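PDB 2Z61: probable aspartate aminotransferase 2 from Methanococcus jannaschii, which transfers an amino group from alanine to a furancarboxaldehyde phosphate, using pyridoxal 5'-phosphate, to make the precursor of the furan moiety of methanofuran. Local coordinates for residues V138-T143 with E148-D153; P163-G168 with I336-K341; I186-I191 with Y202-F207; R284-V289 with N302-Y307. One frame throughout, in Å; residues are numbered along the deposited sequence.

Interaction 1 of 4, residues V138-T143 with E148-D153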
loop_
_atom_site.group_PDB
_atom_site.type_symbol
_atom_site.label_atom_id
_atom_site.label_comp_id
_atom_site.label_asym_id
_atom_site.label_seq_id
_atom_site.Cartn_x
_atom_site.Cartn_y
_atom_site.Cartn_z
ATOM N N VAL A 138 -17.871 10.314 14.074
ATOM C CA VAL A 138 -19.043 11.116 14.404
ATOM C C VAL A 138 -19.682 11.703 13.147
ATOM O O VAL A 138 -19.133 12.620 12.526
ATOM C CB VAL A 138 -18.689 12.282 15.368
ATOM C CG1 VAL A 138 -19.942 13.087 15.684
ATOM C CG2 VAL A 138 -18.072 11.742 16.661
ATOM N N PHE A 139 -20.842 11.175 12.767
ATOM C CA PHE A 139 -21.541 11.683 11.596
ATOM C C PHE A 139 -22.270 12.975 11.925
ATOM O O PHE A 139 -22.808 13.126 13.017
ATOM C CB PHE A 139 -22.554 10.663 11.079
ATOM C CG PHE A 139 -21.940 9.532 10.324
ATOM C CD1 PHE A 139 -21.363 8.457 10.994
ATOM C CD2 PHE A 139 -21.907 9.550 8.932
ATOM C CE1 PHE A 139 -20.758 7.413 10.286
ATOM C CE2 PHE A 139 -21.304 8.513 8.214
ATOM C CZ PHE A 139 -20.729 7.442 8.894
ATOM N N CYS A 140 -22.279 13.910 10.977
ATOM C CA CYS A 140 -22.972 15.184 11.164
ATOM C C CYS A 140 -23.075 15.954 9.852
ATOM O O CYS A 140 -22.293 15.721 8.926
ATOM C CB CYS A 140 -22.249 16.041 12.211
ATOM S SG CYS A 140 -20.603 16.600 11.736
ATOM N N ASP A 141 -24.055 16.851 9.762
ATOM C CA ASP A 141 -24.215 17.666 8.563
ATOM C C ASP A 141 -23.072 18.662 8.613
ATOM O O ASP A 141 -22.612 19.012 9.698
ATOM C CB ASP A 141 -25.539 18.439 8.574
ATOM C CG ASP A 141 -26.730 17.550 8.838
ATOM O OD1 ASP A 141 -26.750 16.408 8.327
ATOM O OD2 ASP A 141 -27.657 18.004 9.545
ATOM N N PHE A 142 -22.603 19.125 7.463
ATOM C CA PHE A 142 -21.511 20.082 7.493
ATOM C C PHE A 142 -21.988 21.529 7.473
ATOM O O PHE A 142 -21.720 22.279 6.540
ATOM C CB PHE A 142 -20.510 19.796 6.361
ATOM C CG PHE A 142 -19.399 18.841 6.760
ATOM C CD1 PHE A 142 -19.508 18.076 7.920
ATOM C CD2 PHE A 142 -18.242 18.722 5.991
ATOM C CE1 PHE A 142 -18.489 17.210 8.310
ATOM C CE2 PHE A 142 -17.215 17.856 6.376
ATOM C CZ PHE A 142 -17.341 17.100 7.539
ATOM N N THR A 143 -22.717 21.898 8.524
ATOM C CA THR A 143 -23.213 23.255 8.702
ATOM C C THR A 143 -22.560 23.742 9.988
ATOM O O THR A 143 -22.174 22.933 10.838
ATOM C CB THR A 143 -24.755 23.315 8.873
ATOM O OG1 THR A 143 -25.129 22.667 10.093
ATOM C CG2 THR A 143 -25.455 22.643 7.708
ATOM N N GLU A 148 -20.993 22.711 15.632
ATOM C CA GLU A 148 -20.850 23.232 16.990
ATOM C C GLU A 148 -21.433 22.228 17.981
ATOM O O GLU A 148 -20.832 21.940 19.014
ATOM C CB GLU A 148 -21.567 24.581 17.138
ATOM C CG GLU A 148 -21.002 25.667 16.235
ATOM C CD GLU A 148 -21.728 26.992 16.364
ATOM O OE1 GLU A 148 -22.973 27.007 16.239
ATOM O OE2 GLU A 148 -21.051 28.022 16.579
ATOM N N GLU A 149 -22.601 21.689 17.647
ATOM C CA GLU A 149 -23.265 20.716 18.503
ATOM C C GLU A 149 -22.528 19.376 18.598
ATOM O O GLU A 149 -22.625 18.689 19.613
ATOM C CB GLU A 149 -24.696 20.486 18.007
ATOM C CG GLU A 149 -25.583 21.711 18.170
ATOM C CD GLU A 149 -27.042 21.442 17.855
ATOM O OE1 GLU A 149 -27.342 20.995 16.726
ATOM O OE2 GLU A 149 -27.891 21.682 18.740
ATOM N N ALA A 150 -21.790 19.010 17.552
ATOM C CA ALA A 150 -21.070 17.741 17.546
ATOM C C ALA A 150 -19.754 17.764 18.317
ATOM O O ALA A 150 -19.289 16.721 18.777
ATOM C CB ALA A 150 -20.823 17.285 16.104
ATOM N N LEU A 151 -19.157 18.946 18.461
ATOM C CA LEU A 151 -17.886 19.082 19.173
ATOM C C LEU A 151 -17.918 18.595 20.617
ATOM O O LEU A 151 -18.934 18.714 21.305
ATOM C CB LEU A 151 -17.418 20.539 19.169
ATOM C CG LEU A 151 -16.802 21.104 17.890
ATOM C CD1 LEU A 151 -16.464 22.572 18.107
ATOM C CD2 LEU A 151 -15.542 20.327 17.536
ATOM N N SER A 152 -16.788 18.048 21.065
ATOM C CA SER A 152 -16.654 17.546 22.427
ATOM C C SER A 152 -15.191 17.656 22.837
ATOM O O SER A 152 -14.364 18.208 22.106
ATOM C CB SER A 152 -17.079 16.075 22.507
ATOM O OG SER A 152 -15.947 15.235 22.662
ATOM N N ASP A 153 -14.875 17.130 24.014
ATOM C CA ASP A 153 -13.508 17.156 24.511
ATOM C C ASP A 153 -12.669 16.099 23.806
ATOM O O ASP A 153 -11.443 16.162 23.810
ATOM C CB ASP A 153 -13.483 16.902 26.021
ATOM C CG ASP A 153 -14.129 18.022 26.814
ATOM O OD1 ASP A 153 -13.688 19.183 26.668
ATOM O OD2 ASP A 153 -15.071 17.745 27.587
#
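The contact belongs to a beta-alpha-beta crossover in the large sheet of this aminotransferase, where V138 and C140 of strand 136-140 meet A150 at the end of helix 144-150. From this outermost strand the chain passes over strand 115-119 by way of the helix and re-enters the sheet as strand 155-161. V138 and C140 stand two residues apart, so the alternation of the strand turns both toward the helix while F139 between them points away; its side chain touches I118 and N120. One methyl, A150 CB, faces both strand residues. V138 reaches it with CG1, the branch lying opposite the backbone N (chi1 180°), at 4.3 Å between V138 CG1 and A150 CB. C140 CB comes equally near, 4.3 Å from A150 CB. These are loose apolar contacts, and only carbon atoms meet. The small alanine is consistent with the close approach of helix and sheet, 7.1 Å between C140 CA and A150 CA, and beta-branched valine suits the extended strand. L117 of the adjoining strand touches both V138 and A150, and L147 packs on C140 from the preceding helical turn. The reversal between strand and helix is an inverse gamma turn centred on F142, in which T143 N makes a weak hydrogen bond of 3.1 Å to D141 O.

Interaction 2 of 4, residues P163-G168 with I336-K341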
loop_
_atom_site.group_PDB
_atom_site.type_symbol
_atom_site.label_atom_id
_atom_site.label_comp_id
_atom_site.label_asym_id
_atom_site.label_seq_id
_atom_site.Cartn_x
_atom_site.Cartn_y
_atom_site.Cartn_z
ATOM N N PRO A 163 -14.161 18.367 -3.851
ATOM C CA PRO A 163 -15.578 17.979 -3.900
ATOM C C PRO A 163 -15.767 16.597 -3.279
ATOM O O PRO A 163 -14.837 15.785 -3.269
ATOM C CB PRO A 163 -15.906 18.026 -5.396
ATOM C CG PRO A 163 -14.600 17.825 -6.059
ATOM C CD PRO A 163 -13.642 18.618 -5.204
ATOM N N SER A 164 -16.961 16.334 -2.760
ATOM C CA SER A 164 -17.246 15.071 -2.085
ATOM C C SER A 164 -17.768 13.900 -2.890
ATOM O O SER A 164 -18.395 14.044 -3.930
ATOM C CB SER A 164 -18.371 15.251 -1.076
ATOM O OG SER A 164 -19.595 15.480 -1.744
ATOM N N ASN A 165 -17.403 12.786 -2.483
ATOM C CA ASN A 165 -18.004 11.551 -2.939
ATOM C C ASN A 165 -18.821 11.186 -1.865
ATOM O O ASN A 165 -18.086 11.109 -0.922
ATOM C CB ASN A 165 -16.915 10.580 -3.410
ATOM C CG ASN A 165 -17.329 9.128 -3.299
ATOM O OD1 ASN A 165 -18.493 8.786 -3.510
ATOM N ND2 ASN A 165 -16.376 8.268 -2.961
ATOM N N PRO A 166 -20.109 10.909 -1.865
ATOM C CA PRO A 166 -21.057 10.824 -2.927
ATOM C C PRO A 166 -21.736 12.115 -3.422
ATOM O O PRO A 166 -22.395 12.040 -4.556
ATOM C CB PRO A 166 -22.140 9.968 -2.280
ATOM C CG PRO A 166 -22.136 10.390 -0.861
ATOM C CD PRO A 166 -20.730 10.814 -0.555
ATOM N N LEU A 167 -21.734 13.255 -2.775
ATOM C CA LEU A 167 -22.478 14.448 -3.189
ATOM C C LEU A 167 -22.093 15.181 -4.471
ATOM O O LEU A 167 -22.963 15.679 -5.176
ATOM C CB LEU A 167 -22.496 15.444 -2.028
ATOM C CG LEU A 167 -23.134 14.903 -0.744
ATOM C CD1 LEU A 167 -22.876 15.847 0.421
ATOM C CD2 LEU A 167 -24.624 14.720 -0.969
ATOM N N GLY A 168 -20.807 15.261 -4.784
ATOM C CA GLY A 168 -20.407 15.970 -5.987
ATOM C C GLY A 168 -20.421 17.473 -5.756
ATOM O O GLY A 168 -20.326 18.265 -6.687
ATOM N N ILE A 336 -27.960 4.770 1.011
ATOM C CA ILE A 336 -27.790 4.347 2.403
ATOM C C ILE A 336 -26.357 3.919 2.725
ATOM O O ILE A 336 -25.912 4.032 3.865
ATOM C CB ILE A 336 -28.756 3.174 2.746
ATOM C CG1 ILE A 336 -28.654 2.813 4.230
ATOM C CG2 ILE A 336 -28.426 1.957 1.888
ATOM C CD1 ILE A 336 -29.035 3.942 5.172
ATOM N N GLY A 337 -25.634 3.441 1.716
ATOM C CA GLY A 337 -24.270 2.995 1.940
ATOM C C GLY A 337 -23.297 4.068 2.399
ATOM O O GLY A 337 -22.300 3.769 3.059
ATOM N N PHE A 338 -23.576 5.323 2.064
ATOM C CA PHE A 338 -22.683 6.407 2.453
ATOM C C PHE A 338 -23.056 7.089 3.769
ATOM O O PHE A 338 -22.310 7.938 4.260
ATOM C CB PHE A 338 -22.618 7.454 1.342
ATOM C CG PHE A 338 -22.293 6.882 -0.012
ATOM C CD1 PHE A 338 -23.302 6.386 -0.834
ATOM C CD2 PHE A 338 -20.980 6.847 -0.471
ATOM C CE1 PHE A 338 -23.008 5.868 -2.094
ATOM C CE2 PHE A 338 -20.675 6.328 -1.730
ATOM C CZ PHE A 338 -21.693 5.840 -2.542
ATOM N N GLY A 339 -24.200 6.716 4.338
ATOM C CA GLY A 339 -24.636 7.320 5.588
ATOM C C GLY A 339 -26.129 7.157 5.818
ATOM O O GLY A 339 -26.880 6.869 4.887
ATOM N N SER A 340 -26.564 7.341 7.060
ATOM C CA SER A 340 -27.979 7.199 7.397
ATOM C C SER A 340 -28.839 8.223 6.662
ATOM O O SER A 340 -29.975 7.937 6.286
ATOM C CB SER A 340 -28.183 7.352 8.906
ATOM O OG SER A 340 -27.752 8.625 9.353
ATOM N N LYS A 341 -28.289 9.414 6.454
ATOM C CA LYS A 341 -29.008 10.485 5.772
ATOM C C LYS A 341 -29.371 10.126 4.332
ATOM O O LYS A 341 -30.193 10.796 3.710
ATOM C CB LYS A 341 -28.160 11.760 5.757
ATOM C CG LYS A 341 -28.667 12.879 6.650
ATOM C CD LYS A 341 -28.587 12.500 8.121
ATOM C CE LYS A 341 -29.339 13.503 8.991
ATOM N NZ LYS A 341 -28.933 14.911 8.702
#
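P166 sets the CB-CG-CD edge of its ring over one face of F338, joining the S-N-P-L-G loop after strand 155-161 to the turn of 3-10 helix that ends at F338. The packing is tight here. P166 CB sits above the middle of the phenyl ring, 3.8 Å from its centroid and 9° off the normal, a CH-pi contact over the face. P166 CG comes down nearer the root of the side chain, 3.6 Å from F338 CG. The cis peptide before P166 fixes how the pyrrolidine is presented, and F338 meets it because its CG stands opposite the carbonyl carbon (chi1 -52°). N165 approaches the same ring obliquely, its amide plane 76° from that of the phenyl group, with N165 OD1 3.7 Å from F338 CE2. The other end of 336-341 is looser: S340 and K341 are exposed and are tied by polar bonds to N120 and D141 rather than to the proline loop. Ser-Asn-Pro-x-Gly is a feature of this aminotransferase family; here N165 ND2 donates to O3 of the cofactor at position 222, and OD1 accepts from R347 NH1. The join between the segments is thus apolar, CH-pi and van der Waals contact, with charged R347 packed against both P166 and F338, and it holds the neighbour of a cofactor-binding asparagine against loop 336-341.

Interaction 3 of 4, residues I186-I191 with Y202-F207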
loop_
_atom_site.group_PDB
_atom_site.type_symbol
_atom_site.label_atom_id
_atom_site.label_comp_id
_atom_site.label_asym_id
_atom_site.label_seq_id
_atom_site.Cartn_x
_atom_site.Cartn_y
_atom_site.Cartn_z
ATOM N N ILE A 186 -7.303 19.247 10.742
ATOM C CA ILE A 186 -8.124 19.236 9.543
ATOM C C ILE A 186 -7.470 18.291 8.536
ATOM O O ILE A 186 -6.324 18.496 8.129
ATOM C CB ILE A 186 -8.241 20.644 8.876
ATOM C CG1 ILE A 186 -9.261 21.524 9.609
ATOM C CG2 ILE A 186 -8.695 20.493 7.422
ATOM C CD1 ILE A 186 -8.836 21.989 10.970
ATOM N N ILE A 187 -8.185 17.237 8.160
ATOM C CA ILE A 187 -7.678 16.293 7.169
ATOM C C ILE A 187 -8.504 16.590 5.924
ATOM O O ILE A 187 -9.697 16.310 5.874
ATOM C CB ILE A 187 -7.881 14.833 7.636
ATOM C CG1 ILE A 187 -7.082 14.598 8.928
ATOM C CG2 ILE A 187 -7.443 13.861 6.544
ATOM C CD1 ILE A 187 -7.177 13.186 9.467
ATOM N N SER A 188 -7.868 17.186 4.922
ATOM C CA SER A 188 -8.565 17.563 3.697
ATOM C C SER A 188 -8.316 16.558 2.574
ATOM O O SER A 188 -7.179 16.365 2.131
ATOM C CB SER A 188 -8.106 18.964 3.270
ATOM O OG SER A 188 -8.948 19.513 2.283
ATOM N N ASP A 189 -9.388 15.917 2.121
ATOM C CA ASP A 189 -9.302 14.930 1.055
ATOM C C ASP A 189 -9.669 15.655 -0.235
ATOM O O ASP A 189 -10.838 15.919 -0.495
ATOM C CB ASP A 189 -10.276 13.782 1.339
ATOM C CG ASP A 189 -10.117 12.631 0.369
ATOM O OD1 ASP A 189 -10.751 11.577 0.580
ATOM O OD2 ASP A 189 -9.356 12.784 -0.609
ATOM N N GLU A 190 -8.663 15.973 -1.039
ATOM C CA GLU A 190 -8.872 16.720 -2.273
ATOM C C GLU A 190 -8.636 15.929 -3.565
ATOM O O GLU A 190 -8.394 16.505 -4.631
ATOM C CB GLU A 190 -7.988 17.978 -2.219
ATOM C CG GLU A 190 -8.299 18.843 -0.977
ATOM C CD GLU A 190 -7.347 20.014 -0.765
ATOM O OE1 GLU A 190 -6.454 20.240 -1.603
ATOM O OE2 GLU A 190 -7.510 20.729 0.249
ATOM N N ILE A 191 -8.756 14.606 -3.472
ATOM C CA ILE A 191 -8.526 13.724 -4.610
ATOM C C ILE A 191 -9.316 14.059 -5.888
ATOM O O ILE A 191 -8.880 13.727 -6.989
ATOM C CB ILE A 191 -8.763 12.226 -4.206
ATOM C CG1 ILE A 191 -8.026 11.306 -5.181
ATOM C CG2 ILE A 191 -10.264 11.897 -4.169
ATOM C CD1 ILE A 191 -6.544 11.608 -5.304
ATOM N N TYR A 202 -11.118 24.993 -4.547
ATOM C CA TYR A 202 -10.837 25.389 -3.171
ATOM C C TYR A 202 -9.985 24.362 -2.431
ATOM O O TYR A 202 -10.431 23.241 -2.189
ATOM C CB TYR A 202 -12.154 25.588 -2.414
ATOM C CG TYR A 202 -12.417 27.006 -1.960
ATOM C CD1 TYR A 202 -13.666 27.370 -1.453
ATOM C CD2 TYR A 202 -11.423 27.984 -2.023
ATOM C CE1 TYR A 202 -13.920 28.671 -1.022
ATOM C CE2 TYR A 202 -11.665 29.287 -1.593
ATOM C CZ TYR A 202 -12.916 29.622 -1.095
ATOM O OH TYR A 202 -13.167 30.909 -0.673
ATOM N N SER A 203 -8.767 24.757 -2.064
ATOM C CA SER A 203 -7.846 23.884 -1.341
ATOM C C SER A 203 -7.694 24.360 0.109
ATOM O O SER A 203 -7.821 25.552 0.389
ATOM C CB SER A 203 -6.478 23.887 -2.037
ATOM O OG SER A 203 -5.503 23.184 -1.286
ATOM N N ALA A 204 -7.434 23.428 1.022
ATOM C CA ALA A 204 -7.275 23.771 2.434
ATOM C C ALA A 204 -6.016 24.589 2.646
ATOM O O ALA A 204 -5.927 25.346 3.612
ATOM C CB ALA A 204 -7.215 22.511 3.293
ATOM N N ILE A 205 -5.047 24.422 1.743
ATOM C CA ILE A 205 -3.777 25.144 1.818
ATOM C C ILE A 205 -4.049 26.653 1.859
ATOM O O ILE A 205 -3.237 27.422 2.351
ATOM C CB ILE A 205 -2.863 24.802 0.592
ATOM C CG1 ILE A 205 -1.444 25.332 0.814
ATOM C CG2 ILE A 205 -3.410 25.436 -0.675
ATOM C CD1 ILE A 205 -0.629 24.541 1.812
ATOM N N GLU A 206 -5.207 27.063 1.352
ATOM C CA GLU A 206 -5.580 28.474 1.337
ATOM C C GLU A 206 -5.972 29.033 2.707
ATOM O O GLU A 206 -5.970 30.246 2.902
ATOM C CB GLU A 206 -6.714 28.699 0.323
ATOM C CG GLU A 206 -6.268 28.466 -1.118
ATOM C CD GLU A 206 -7.411 28.483 -2.116
ATOM O OE1 GLU A 206 -8.356 27.681 -1.967
ATOM O OE2 GLU A 206 -7.365 29.298 -3.062
ATOM N N PHE A 207 -6.289 28.158 3.658
ATOM C CA PHE A 207 -6.678 28.594 4.997
ATOM C C PHE A 207 -5.581 28.386 6.038
ATOM O O PHE A 207 -5.581 29.017 7.096
ATOM C CB PHE A 207 -7.940 27.857 5.448
ATOM C CG PHE A 207 -9.082 27.973 4.486
ATOM C CD1 PHE A 207 -9.189 27.107 3.405
ATOM C CD2 PHE A 207 -10.034 28.978 4.637
ATOM C CE1 PHE A 207 -10.224 27.240 2.482
ATOM C CE2 PHE A 207 -11.072 29.120 3.718
ATOM C CZ PHE A 207 -11.166 28.248 2.639
#
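E190, just past the end of strand 185-189 in the large sheet of this aminotransferase, extends its carboxylate to the start of the 3-10 turn 204-206. Its CG stands opposite the carbonyl carbon (chi1 -57°) and the chain beyond is straight, which carries both oxygens to S203 and A204. Each oxygen accepts one bond on its syn side, somewhat out of plane: S203 OG lies 3.1 Å from E190 OE1, and A204 N 2.8 Å from E190 OE2, nearly straight at 170°. A third donor, S188 OG, comes from the anti side, 2.8 Å from E190 OE2. Three donors thus hold this buried group against rotation and probably favour its charged form. Alanine suits its place because its small CB fits 3.6 Å from S188 OG. With a leucine in place of E190, A204 N and the two serine hydroxyls would probably be left buried without their common acceptor. D189, between S188 and E190, is hydrogen-bonded to Y126 and lies close to N1 of the cofactor at position 222, so the contact adjoins the cofactor site. The 3-10 turn is also braced within itself: S203 N donates to E206 OE1 at 3.0 Å, from above the carboxylate plane.

Interaction 4 of 4, residues R284-V289 with N302-Y307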
loop_
_atom_site.group_PDB
_atom_site.type_symbol
_atom_site.label_atom_id
_atom_site.label_comp_id
_atom_site.label_asym_id
_atom_site.label_seq_id
_atom_site.Cartn_x
_atom_site.Cartn_y
_atom_site.Cartn_z
ATOM N N ARG A 284 -20.180 17.943 -19.872
ATOM C CA ARG A 284 -21.266 17.734 -20.820
ATOM C C ARG A 284 -22.162 16.628 -20.261
ATOM O O ARG A 284 -23.390 16.704 -20.333
ATOM C CB ARG A 284 -20.718 17.312 -22.186
ATOM C CG ARG A 284 -21.744 17.423 -23.306
ATOM C CD ARG A 284 -21.171 16.999 -24.648
ATOM N NE ARG A 284 -21.883 15.876 -25.251
ATOM C CZ ARG A 284 -21.316 14.709 -25.543
ATOM N NH1 ARG A 284 -20.029 14.515 -25.293
ATOM N NH2 ARG A 284 -22.036 13.734 -26.083
ATOM N N ARG A 285 -21.533 15.605 -19.693
ATOM C CA ARG A 285 -22.259 14.486 -19.112
ATOM C C ARG A 285 -23.045 14.927 -17.881
ATOM O O ARG A 285 -24.210 14.568 -17.707
ATOM C CB ARG A 285 -21.278 13.391 -18.715
ATOM C CG ARG A 285 -20.416 12.884 -19.860
ATOM C CD ARG A 285 -19.308 12.011 -19.316
ATOM N NE ARG A 285 -18.603 11.279 -20.354
ATOM C CZ ARG A 285 -17.612 10.430 -20.109
ATOM N NH1 ARG A 285 -17.219 10.219 -18.854
ATOM N NH2 ARG A 285 -17.018 9.791 -21.115
ATOM N N ARG A 286 -22.398 15.711 -17.022
ATOM C CA ARG A 286 -23.037 16.190 -15.803
ATOM C C ARG A 286 -24.338 16.944 -16.102
ATOM O O ARG A 286 -25.339 16.794 -15.386
ATOM C CB ARG A 286 -22.062 17.092 -15.041
ATOM C CG ARG A 286 -22.683 17.860 -13.901
ATOM C CD ARG A 286 -21.705 18.879 -13.350
ATOM N NE ARG A 286 -21.807 20.140 -14.075
ATOM C CZ ARG A 286 -22.383 21.234 -13.592
ATOM N NH1 ARG A 286 -22.920 21.226 -12.378
ATOM N NH2 ARG A 286 -22.403 22.339 -14.323
ATOM N N ARG A 287 -24.321 17.747 -17.159
ATOM C CA ARG A 287 -25.497 18.520 -17.538
ATOM C C ARG A 287 -26.614 17.610 -18.042
ATOM O O ARG A 287 -27.788 17.853 -17.772
ATOM C CB ARG A 287 -25.125 19.552 -18.609
ATOM C CG ARG A 287 -24.235 20.681 -18.095
ATOM C CD ARG A 287 -23.807 21.622 -19.216
ATOM N NE ARG A 287 -22.809 22.595 -18.770
ATOM C CZ ARG A 287 -23.026 23.531 -17.850
ATOM N NH1 ARG A 287 -24.215 23.637 -17.268
ATOM N NH2 ARG A 287 -22.049 24.361 -17.504
ATOM N N LEU A 288 -26.240 16.558 -18.766
ATOM C CA LEU A 288 -27.211 15.610 -19.294
ATOM C C LEU A 288 -27.905 14.932 -18.117
ATOM O O LEU A 288 -29.125 14.760 -18.117
ATOM C CB LEU A 288 -26.514 14.547 -20.151
ATOM C CG LEU A 288 -27.369 13.654 -21.060
ATOM C CD1 LEU A 288 -26.628 12.352 -21.309
ATOM C CD2 LEU A 288 -28.712 13.356 -20.421
ATOM N N VAL A 289 -27.122 14.551 -17.110
ATOM C CA VAL A 289 -27.669 13.890 -15.931
ATOM C C VAL A 289 -28.575 14.812 -15.125
ATOM O O VAL A 289 -29.594 14.376 -14.583
ATOM C CB VAL A 289 -26.542 13.369 -14.998
ATOM C CG1 VAL A 289 -27.128 12.942 -13.663
ATOM C CG2 VAL A 289 -25.820 12.192 -15.649
ATOM N N ASN A 302 -26.788 21.785 -6.063
ATOM C CA ASN A 302 -25.441 22.154 -6.486
ATOM C C ASN A 302 -24.237 21.239 -6.775
ATOM O O ASN A 302 -23.092 21.592 -6.511
ATOM C CB ASN A 302 -24.981 23.530 -5.916
ATOM C CG ASN A 302 -24.364 24.425 -7.020
ATOM O OD1 ASN A 302 -24.743 24.348 -8.191
ATOM N ND2 ASN A 302 -23.424 25.290 -6.627
ATOM N N PRO A 303 -24.494 20.056 -7.381
ATOM C CA PRO A 303 -23.353 19.194 -7.710
ATOM C C PRO A 303 -22.511 19.810 -8.843
ATOM O O PRO A 303 -22.960 19.881 -9.995
ATOM C CB PRO A 303 -24.022 17.874 -8.105
ATOM C CG PRO A 303 -25.309 18.332 -8.760
ATOM C CD PRO A 303 -25.767 19.434 -7.800
ATOM N N ILE A 304 -21.310 20.287 -8.506
ATOM C CA ILE A 304 -20.434 20.876 -9.509
ATOM C C ILE A 304 -19.025 20.284 -9.595
ATOM O O ILE A 304 -18.142 20.880 -10.217
ATOM C CB ILE A 304 -20.286 22.403 -9.284
ATOM C CG1 ILE A 304 -19.704 22.660 -7.890
ATOM C CG2 ILE A 304 -21.640 23.096 -9.440
ATOM C CD1 ILE A 304 -19.479 24.119 -7.559
ATOM N N GLY A 305 -18.810 19.119 -8.986
ATOM C CA GLY A 305 -17.487 18.519 -9.023
ATOM C C GLY A 305 -17.468 17.004 -9.047
ATOM O O GLY A 305 -18.510 16.354 -8.967
ATOM N N ALA A 306 -16.267 16.438 -9.149
ATOM C CA ALA A 306 -16.109 14.988 -9.198
ATOM C C ALA A 306 -16.941 14.496 -10.382
ATOM O O ALA A 306 -16.997 15.157 -11.413
ATOM C CB ALA A 306 -16.592 14.350 -7.882
ATOM N N TYR A 307 -17.567 13.336 -10.256
ATOM C CA TYR A 307 -18.411 12.837 -11.338
ATOM C C TYR A 307 -19.601 12.070 -10.777
ATOM O O TYR A 307 -20.003 11.029 -11.298
ATOM C CB TYR A 307 -17.597 11.985 -12.325
ATOM C CG TYR A 307 -16.562 11.061 -11.708
ATOM C CD1 TYR A 307 -16.941 9.908 -11.013
ATOM C CD2 TYR A 307 -15.197 11.325 -11.851
ATOM C CE1 TYR A 307 -15.980 9.037 -10.479
ATOM C CE2 TYR A 307 -14.233 10.471 -11.326
ATOM C CZ TYR A 307 -14.629 9.326 -10.641
ATOM O OH TYR A 307 -13.676 8.485 -10.112
#
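R286 on helix 269-295 donates from NH1 to the backbone oxygen of P303, in the loop that leads to strand 308-309. The bond is short, 2.7 Å between R286 NH1 and P303 O, but bent, with 139° at the hydrogen. It lies in the carbonyl plane and close to the guanidinium plane, only 11° out of it, so the oxygen is met at the edge of the arginine. The side chain of I304 runs alongside, pointing the same way, and I304 CG2 approaches the guanidinium obliquely, 3.7 Å from R286 NH1. The arginine leaves the helix extended and then bends at chi3 (88°), which swings the guanidinium round to the carbonyl. In the next shell its other nitrogens are fixed by acids: R286 NE is in a salt bridge with D283, one helical turn earlier, and R286 NH2 with E198. R286 NH2 also lies 3.5 Å above one face of the R287 guanidinium, toward its rim. The carbonyl together with two carboxylates calls for several N-H groups on one long side chain, which arginine supplies. A methionine here would probably leave P303 O without this donor and E198 without this salt bridge, with D283 keeping only the weak pair to R287 among the partners described. Further along, G305 pairs with G168, so the arginine ties the helix to a loop bordering the cofactor-side loop 163-168. Two carboxylates and a carbonyl round one guanidinium make a network that fixes its rotation and position, and the acids would be expected to offset the charge of buried R286 and the nearness of R287.

How the interactions relate
Interaction 1 is a surface contact at the edge of the large sheet, whereas interactions 2, 3 and 4 are buried. Interactions 1 and 3 both rest on that sheet, on strands 136-140 and 185-189, yet one is methyl packing and the other a carboxylate network. Interaction 2 is apolar like interaction 1 but uses a ring face, and interaction 4 relies on an arginine. Interaction 2 connects its neighbours: a salt bridge of 2.7 Å between D141 OD1 and K341 NZ ties it to interaction 1, and a probable hydrogen bond of 2.9 Å from G305 N to G168 O ties it to interaction 4. Interaction 3 touches none of the others.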